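Local coordinates for similar to yteR (Bacilus subtilis) (PDB 4WU0), which probably hydrolyses unsaturated rhamnogalacturonan fragments of pectin, as a YteR-like glycoside hydrolase of family GH105, at residues V37-K42 / A354-E359; L166-N169 / L174-A177. One frame throughout, in Å; residues are numbered along the deposited sequence.

Contact 1 and contact 2 lie on opposite sides of the centre of the chain, with centres 32 Å apart and nearest atoms about 20 Å apart, and they share no element. Contact 1 joins the early helix 25-41 to the last helix, 345-360, through segments 37-42 and 354-359, which 311 residues separate; contact 2 closes a short turn between helix 152-166 and strand 177-179, nested inside that long span. Contact 1 is a surface contact carried by side chains alone: two aromatic rings and two carboxylates. Contact 2 is partly buried and depends on the backbone, with a single backbone bridge, one N-H...O hydrogen bond and buried leucines packed against neighbouring helices.

Contact 1 (V37-K42 / A354-E359); sequences VYEWTK and ASYEYE
Trp40 and Tyr356 form the closer-packed part of this contact, passing each other in opposite directions. Trp40 CD1 lies in the plane of the Tyr356 ring, at its edge, 3.9 Å from Tyr356 CD1. The indole reaches there from a first torsion of 76°, which tucks it in between the N and C branches of its own backbone; its own helix backs it, with Thr41 CG2 over one face. Glu359 OE1 stands 3.9 Å from Trp40 NE1, too far for a bond; both atoms instead hydrogen-bond to Ser5 OG of helix 4-14, which links the two helices from a third. The looser, solvent side lies at Glu39. Its extended chain brings OE1 2.7 Å from Tyr356 OH, a weak hydrogen bond, with carboxylate and ring planes 73° apart. The other oxygen, OE2, is salt-bridged to Lys36, so Glu39 is shared between a lysine of its own helix and the tyrosine. The segment axes approach no closer than 11.4 Å, at 31°, so long side chains span the gap. Such a meeting of an N-terminal helix with the C-terminal helix is consistent with the closed (α/α)6 barrel of six helical hairpins in this glycosidase family.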
# COMPACT_ATOMS: atom_id res chain seq x y z
N VAL A 37 4.70 3.03 16.15
CA VAL A 37 4.30 3.33 17.51
C VAL A 37 5.35 2.82 18.49
O VAL A 37 5.68 3.51 19.45
CB VAL A 37 2.91 2.74 17.81
CG1 VAL A 37 2.54 2.93 19.27
CG2 VAL A 37 1.90 3.38 16.90
N TYR A 38 5.92 1.64 18.21
CA TYR A 38 7.06 1.15 18.98
C TYR A 38 8.23 2.14 18.92
O TYR A 38 8.83 2.47 19.94
CB TYR A 38 7.52 -0.22 18.46
CG TYR A 38 8.76 -0.69 19.16
CD1 TYR A 38 8.79 -0.84 20.54
CD2 TYR A 38 9.91 -0.99 18.44
CE1 TYR A 38 9.95 -1.26 21.19
CE2 TYR A 38 11.06 -1.41 19.08
CZ TYR A 38 11.08 -1.54 20.45
OH TYR A 38 12.23 -1.99 21.06
N GLU A 39 8.51 2.64 17.72
CA GLU A 39 9.63 3.56 17.51
C GLU A 39 9.53 4.79 18.40
O GLU A 39 10.51 5.18 19.04
CB GLU A 39 9.67 4.00 16.04
CG GLU A 39 10.76 4.99 15.66
CD GLU A 39 10.71 5.32 14.17
OE1 GLU A 39 10.86 6.51 13.81
OE2 GLU A 39 10.50 4.39 13.36
N TRP A 40 8.35 5.42 18.44
CA TRP A 40 8.25 6.66 19.21
C TRP A 40 7.94 6.47 20.68
O TRP A 40 8.44 7.23 21.50
CB TRP A 40 7.31 7.69 18.58
CG TRP A 40 5.81 7.50 18.69
CD1 TRP A 40 4.98 7.00 17.74
CD2 TRP A 40 4.98 7.88 19.80
NE1 TRP A 40 3.68 7.05 18.18
CE2 TRP A 40 3.65 7.58 19.44
CE3 TRP A 40 5.23 8.45 21.05
CZ2 TRP A 40 2.58 7.83 20.30
CZ3 TRP A 40 4.17 8.69 21.90
CH2 TRP A 40 2.86 8.38 21.52
N THR A 41 7.19 5.43 21.03
CA THR A 41 6.87 5.21 22.43
C THR A 41 8.00 4.51 23.18
O THR A 41 8.13 4.65 24.40
CB THR A 41 5.61 4.34 22.61
OG1 THR A 41 5.85 3.01 22.11
CG2 THR A 41 4.39 4.96 21.93
N LYS A 42 8.81 3.77 22.43
CA LYS A 42 9.84 2.88 22.97
C LYS A 42 9.25 1.84 23.92
O LYS A 42 9.95 1.28 24.76
CB LYS A 42 10.93 3.70 23.66
CG LYS A 42 11.57 4.74 22.72
CD LYS A 42 12.75 5.43 23.39
CE LYS A 42 13.56 6.24 22.40
NZ LYS A 42 12.87 7.49 22.01
N ALA A 354 -0.37 7.22 8.50
CA ALA A 354 -0.72 8.63 8.33
C ALA A 354 -0.66 9.35 9.67
O ALA A 354 -0.20 10.49 9.74
CB ALA A 354 -2.12 8.75 7.72
N SER A 355 -1.16 8.70 10.72
CA SER A 355 -1.16 9.32 12.04
C SER A 355 0.26 9.59 12.51
O SER A 355 0.56 10.66 13.05
CB SER A 355 -1.84 8.40 13.05
OG SER A 355 -3.19 8.18 12.70
N TYR A 356 1.16 8.63 12.31
CA TYR A 356 2.54 8.81 12.70
C TYR A 356 3.13 10.02 11.97
O TYR A 356 3.80 10.85 12.58
CB TYR A 356 3.35 7.54 12.41
CG TYR A 356 4.84 7.71 12.61
CD1 TYR A 356 5.39 7.64 13.87
CD2 TYR A 356 5.67 7.96 11.53
CE1 TYR A 356 6.76 7.81 14.06
CE2 TYR A 356 7.04 8.14 11.71
CZ TYR A 356 7.57 8.05 12.98
OH TYR A 356 8.93 8.22 13.18
N GLU A 357 2.87 10.13 10.67
CA GLU A 357 3.44 11.24 9.89
C GLU A 357 2.85 12.58 10.33
O GLU A 357 3.55 13.58 10.39
CB GLU A 357 3.21 11.07 8.40
CG GLU A 357 4.03 9.95 7.75
CD GLU A 357 5.51 10.28 7.60
OE1 GLU A 357 5.90 11.47 7.61
OE2 GLU A 357 6.31 9.31 7.47
N TYR A 358 1.55 12.60 10.59
CA TYR A 358 0.89 13.81 11.05
C TYR A 358 1.48 14.28 12.37
O TYR A 358 1.81 15.46 12.54
CB TYR A 358 -0.60 13.56 11.24
CG TYR A 358 -1.35 14.75 11.77
CD1 TYR A 358 -1.80 15.73 10.92
CD2 TYR A 358 -1.63 14.87 13.12
CE1 TYR A 358 -2.50 16.82 11.39
CE2 TYR A 358 -2.33 15.96 13.61
CZ TYR A 358 -2.76 16.92 12.74
OH TYR A 358 -3.46 18.03 13.20
N GLU A 359 1.63 13.35 13.30
CA GLU A 359 2.17 13.66 14.61
C GLU A 359 3.59 14.19 14.48
O GLU A 359 3.99 15.11 15.17
CB GLU A 359 2.12 12.42 15.49
CG GLU A 359 0.69 12.01 15.84
CD GLU A 359 0.55 10.54 16.16
OE1 GLU A 359 1.57 9.85 16.38
OE2 GLU A 359 -0.61 10.06 16.16

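Contact 2 (L166-N169 / L174-A177); sequences LKDN and LYHA
Leu174 lies against Leu166 and Lys167, its backbone bridged to that of Lys167 with the two CA atoms 4.2 Å apart. Leu174 CA makes a C-H...O contact with Leu166 O at 3.3 Å, while Leu174 CG sits 3.8 Å from Lys167 CA. The rest of the leucine side chain reaches Leu129, Met202 and Tyr205 on neighbouring helices. At Tyr175 the backbone N donates to the same Leu166 O, 3.0 Å away with an N-H...O angle of 157°. The Tyr175 side chain turns back along the first segment: a first torsion of -64°, with CG anti to the carbonyl carbon, carries the ring past Leu166 O at its edge and on to Asp168, whose CB is 3.7 Å from Tyr175 CE2. The Asp168 carboxylate is inclined 51° to the ring and is engaged by Thr171 OG1 and Lys170 N within the turn; Phe197 also meets the tyrosine ring. Tyr175 O packs on Leu166 CD2 at 3.4 Å. His176 points its CB away, its ND1 hydrogen-bonded to Tyr335 OH. Ala177 enters strand 177-179, with its CA 4.2 Å from Leu166 CD2. Chemically, the last carbonyl of helix 152-166 is satisfied by the returning chain, and the aspartate braces the turn rather than pairing with the tyrosine hydroxyl.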
# COMPACT_ATOMS: atom_id res chain seq x y z
N LEU A 166 -0.23 2.99 -17.32
CA LEU A 166 -1.49 3.07 -16.56
C LEU A 166 -2.05 4.48 -16.38
O LEU A 166 -3.18 4.63 -15.94
CB LEU A 166 -1.36 2.40 -15.18
CG LEU A 166 -1.44 0.87 -15.21
CD1 LEU A 166 -0.22 0.23 -15.89
CD2 LEU A 166 -1.61 0.30 -13.84
N LYS A 167 -1.28 5.50 -16.73
CA LYS A 167 -1.73 6.88 -16.54
C LYS A 167 -2.75 7.33 -17.58
O LYS A 167 -2.61 7.07 -18.78
CB LYS A 167 -0.54 7.85 -16.58
CG LYS A 167 -0.93 9.30 -16.28
CD LYS A 167 0.30 10.22 -16.24
CE LYS A 167 0.92 10.43 -17.62
NZ LYS A 167 0.11 11.32 -18.49
N ASP A 168 -3.77 8.04 -17.09
CA ASP A 168 -4.71 8.76 -17.93
C ASP A 168 -4.16 10.16 -18.19
O ASP A 168 -3.95 10.92 -17.24
CB ASP A 168 -6.06 8.86 -17.23
CG ASP A 168 -7.02 9.77 -17.95
OD1 ASP A 168 -6.97 9.81 -19.19
OD2 ASP A 168 -7.83 10.45 -17.28
N ASN A 169 -3.91 10.51 -19.44
CA ASN A 169 -3.37 11.84 -19.72
C ASN A 169 -4.33 12.96 -19.37
O ASN A 169 -3.90 14.06 -19.04
CB ASN A 169 -2.95 11.94 -21.19
CG ASN A 169 -1.69 11.17 -21.48
OD1 ASN A 169 -0.72 11.23 -20.72
ND2 ASN A 169 -1.69 10.40 -22.56
N LEU A 174 -4.13 7.24 -12.38
CA LEU A 174 -3.76 5.95 -12.96
C LEU A 174 -4.85 4.93 -12.69
O LEU A 174 -5.39 4.84 -11.58
CB LEU A 174 -2.43 5.43 -12.37
CG LEU A 174 -1.13 6.06 -12.86
CD1 LEU A 174 -1.00 7.49 -12.40
CD2 LEU A 174 0.08 5.25 -12.41
N TYR A 175 -5.19 4.18 -13.72
CA TYR A 175 -6.17 3.13 -13.61
C TYR A 175 -5.66 2.00 -12.73
O TYR A 175 -4.46 1.79 -12.60
CB TYR A 175 -6.53 2.58 -14.99
CG TYR A 175 -7.18 3.59 -15.89
CD1 TYR A 175 -8.54 3.79 -15.86
CD2 TYR A 175 -6.42 4.34 -16.77
CE1 TYR A 175 -9.14 4.73 -16.69
CE2 TYR A 175 -7.01 5.28 -17.59
CZ TYR A 175 -8.37 5.46 -17.54
OH TYR A 175 -8.96 6.39 -18.36
N HIS A 176 -6.58 1.23 -12.17
CA HIS A 176 -6.28 0.15 -11.24
C HIS A 176 -5.33 -0.90 -11.87
O HIS A 176 -4.35 -1.30 -11.26
CB HIS A 176 -7.60 -0.48 -10.83
CG HIS A 176 -7.50 -1.55 -9.79
ND1 HIS A 176 -8.62 -2.18 -9.29
CD2 HIS A 176 -6.44 -2.11 -9.16
CE1 HIS A 176 -8.25 -3.09 -8.40
NE2 HIS A 176 -6.94 -3.05 -8.29
N ALA A 177 -5.61 -1.31 -13.11
CA ALA A 177 -4.87 -2.39 -13.73
C ALA A 177 -4.77 -2.27 -15.24
O ALA A 177 -5.55 -1.54 -15.89
CB ALA A 177 -5.51 -3.73 -13.38